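NO-binding heme-dependent sensor protein (Shewanella oneidensis, PDB 4U99) probably senses nitric oxide through a bound heme, as expected of an H-NOX gas sensor, and also binds a zinc ion. Local coordinates at residues A156-H161 and I175-N180. The protein carries 3 engineered substitutions. Numbering follows the deposited sequence.
Sequences AIQISH and IIELQN. Engineered in segment 156-161: Ala-156 (natural residue Lys). With ZN (zinc ion), chain D; NA (sodium ion), chain E.
Gln-158 and Gln-179 meet on the outer face of two antiparallel strands. Gln-158 CB lies 4.4 Å from Glu-177 OE1. Chi1 (-53°) sets CG anti to the carbonyl carbon, over the Gln-179 amide and 3.2 Å from Gln-179 NE2. The bend at chi2 then carries CD beyond the O/N end of that amide, 3.5 Å from Gln-179 OE1, and Gln-158 NE2 ends 2.8 Å from Gln-179 OE1 in a bent hydrogen bond (135° at the hydrogen). The two amide planes stand almost perpendicular (88°), with the donor tilted from the carbonyl plane. Between the strands, Gln-158 with Glu-177 and Ser-160 with Ile-175 are hydrogen-bonded pairs with two bonds each. A water joins Ser-160 OG to Ile-175 O. On the other face Ile-157 CG2 touches Leu-178 CD1 at 4.0 Å, and Ile-157 and Ile-159 both pack on Ile-176 and on Phe-147 of helix 139-152. Register slips at Ala-156, an engineered residue, whose O takes Gln-179 N at 2.8 Å and, weakly, Asn-180 N. Asn-180 OD1 binds sodium beyond this point; at the opposite end His-161 NE2 binds zinc with Cys-139, Cys-164 and Cys-172. This is a beta hairpin at one edge of the four-stranded antiparallel sheet of the H-NOX fold, carrying a classic beta bulge.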
loop_
_atom_site.group_PDB
_atom_site.type_symbol
_atom_site.label_atom_id
_atom_site.label_comp_id
_atom_site.label_asym_id
_atom_site.label_seq_id
_atom_site.Cartn_x
_atom_site.Cartn_y
_atom_site.Cartn_z
ATOM N N ALA A 156 -3.702 16.397 3.757
ATOM C CA ALA A 156 -2.716 16.134 4.801
ATOM C C ALA A 156 -3.349 15.306 5.916
ATOM O O ALA A 156 -4.424 15.645 6.409
ATOM C CB ALA A 156 -2.159 17.447 5.359
ATOM N N ILE A 157 -2.682 14.224 6.309
ATOM C CA ILE A 157 -3.211 13.341 7.343
ATOM C C ILE A 157 -2.174 12.957 8.395
ATOM O O ILE A 157 -0.968 13.109 8.191
ATOM C CB ILE A 157 -3.787 12.034 6.737
ATOM C CG1 ILE A 157 -2.690 11.215 6.050
ATOM C CG2 ILE A 157 -4.916 12.348 5.762
ATOM C CD1 ILE A 157 -3.132 9.795 5.678
ATOM N N GLN A 158 -2.674 12.464 9.523
ATOM C CA GLN A 158 -1.861 11.792 10.524
ATOM C C GLN A 158 -2.511 10.450 10.810
ATOM O O GLN A 158 -3.734 10.327 10.724
ATOM C CB GLN A 158 -1.755 12.618 11.814
ATOM C CG GLN A 158 -1.289 14.047 11.612
ATOM C CD GLN A 158 0.149 14.146 11.140
ATOM O OE1 GLN A 158 0.890 13.164 11.155
ATOM N NE2 GLN A 158 0.551 15.342 10.718
ATOM N N ILE A 159 -1.699 9.454 11.149
ATOM C CA ILE A 159 -2.209 8.130 11.480
ATOM C C ILE A 159 -1.670 7.645 12.825
ATOM O O ILE A 159 -0.465 7.698 13.078
ATOM C CB ILE A 159 -1.851 7.099 10.391
ATOM C CG1 ILE A 159 -2.427 7.543 9.042
ATOM C CG2 ILE A 159 -2.383 5.715 10.773
ATOM C CD1 ILE A 159 -2.112 6.607 7.883
ATOM N N SER A 160 -2.582 7.181 13.675
ATOM C CA SER A 160 -2.233 6.475 14.909
ATOM C C SER A 160 -2.487 4.987 14.709
ATOM O O SER A 160 -3.496 4.592 14.121
ATOM C CB SER A 160 -3.039 7.006 16.095
ATOM O OG SER A 160 -2.830 8.396 16.267
ATOM N N HIS A 161 -1.568 4.167 15.205
ATOM C CA HIS A 161 -1.518 2.746 14.864
ATOM C C HIS A 161 -1.136 1.967 16.122
ATOM O O HIS A 161 -0.067 1.365 16.195
ATOM C CB HIS A 161 -0.516 2.537 13.721
ATOM C CG HIS A 161 -0.497 1.153 13.145
ATOM N ND1 HIS A 161 0.170 0.853 11.977
ATOM C CD2 HIS A 161 -1.033 -0.011 13.580
ATOM C CE1 HIS A 161 0.036 -0.434 11.710
ATOM N NE2 HIS A 161 -0.692 -0.983 12.666
ATOM N N ILE A 175 -6.074 4.859 13.068
ATOM C CA ILE A 175 -6.903 6.030 13.308
ATOM C C ILE A 175 -6.351 7.181 12.481
ATOM O O ILE A 175 -5.263 7.692 12.746
ATOM C CB ILE A 175 -6.947 6.420 14.795
ATOM C CG1 ILE A 175 -7.334 5.214 15.663
ATOM C CG2 ILE A 175 -7.920 7.570 15.015
ATOM C CD1 ILE A 175 -8.688 4.602 15.333
ATOM N N ILE A 176 -7.116 7.566 11.467
ATOM C CA ILE A 176 -6.692 8.561 10.490
ATOM C C ILE A 176 -7.292 9.916 10.834
ATOM O O ILE A 176 -8.505 10.036 10.970
ATOM C CB ILE A 176 -7.125 8.168 9.065
ATOM C CG1 ILE A 176 -6.657 6.748 8.727
ATOM C CG2 ILE A 176 -6.585 9.170 8.044
ATOM C CD1 ILE A 176 -7.293 6.180 7.485
ATOM N N GLU A 177 -6.448 10.928 10.988
ATOM C CA GLU A 177 -6.940 12.292 11.149
ATOM C C GLU A 177 -6.722 13.074 9.867
ATOM O O GLU A 177 -5.593 13.223 9.410
ATOM C CB GLU A 177 -6.252 13.010 12.312
ATOM C CG GLU A 177 -6.765 14.443 12.501
ATOM C CD GLU A 177 -5.950 15.249 13.495
ATOM O OE1 GLU A 177 -4.931 14.734 14.002
ATOM O OE2 GLU A 177 -6.331 16.409 13.766
ATOM N N LEU A 178 -7.809 13.573 9.292
ATOM C CA LEU A 178 -7.717 14.467 8.148
ATOM C C LEU A 178 -7.460 15.888 8.646
ATOM O O LEU A 178 -8.356 16.536 9.183
ATOM C CB LEU A 178 -8.996 14.405 7.313
ATOM C CG LEU A 178 -9.055 15.284 6.061
ATOM C CD1 LEU A 178 -7.984 14.887 5.058
ATOM C CD2 LEU A 178 -10.436 15.193 5.435
ATOM N N GLN A 179 -6.232 16.360 8.475
ATOM C CA GLN A 179 -5.848 17.689 8.941
ATOM C C GLN A 179 -6.243 18.768 7.947
ATOM O O GLN A 179 -6.579 19.887 8.334
ATOM C CB GLN A 179 -4.345 17.754 9.192
ATOM C CG GLN A 179 -3.877 16.859 10.316
ATOM C CD GLN A 179 -2.380 16.911 10.507
ATOM O OE1 GLN A 179 -1.612 16.723 9.561
ATOM N NE2 GLN A 179 -1.952 17.162 11.738
ATOM N N ASN A 180 -6.186 18.433 6.663
ATOM C CA ASN A 180 -6.560 19.379 5.625
ATOM C C ASN A 180 -6.830 18.713 4.283
ATOM O O ASN A 180 -6.198 17.716 3.932
ATOM C CB ASN A 180 -5.463 20.427 5.446
ATOM C CG ASN A 180 -5.875 21.538 4.508
ATOM O OD1 ASN A 180 -6.957 22.105 4.639
ATOM N ND2 ASN A 180 -5.023 21.841 3.538
HETATM ZN ZN ZN D . -0.367 -2.992 12.392
HETATM NA NA NA E . -8.090 23.256 2.847
HETATM O O HOH W 1 -4.709 9.931 14.487
HETATM O O HOH W 2 -6.512 22.850 1.239
HETATM O O HOH W 3 -9.276 24.602 1.550
HETATM O O HOH W 4 -6.533 25.132 3.353
#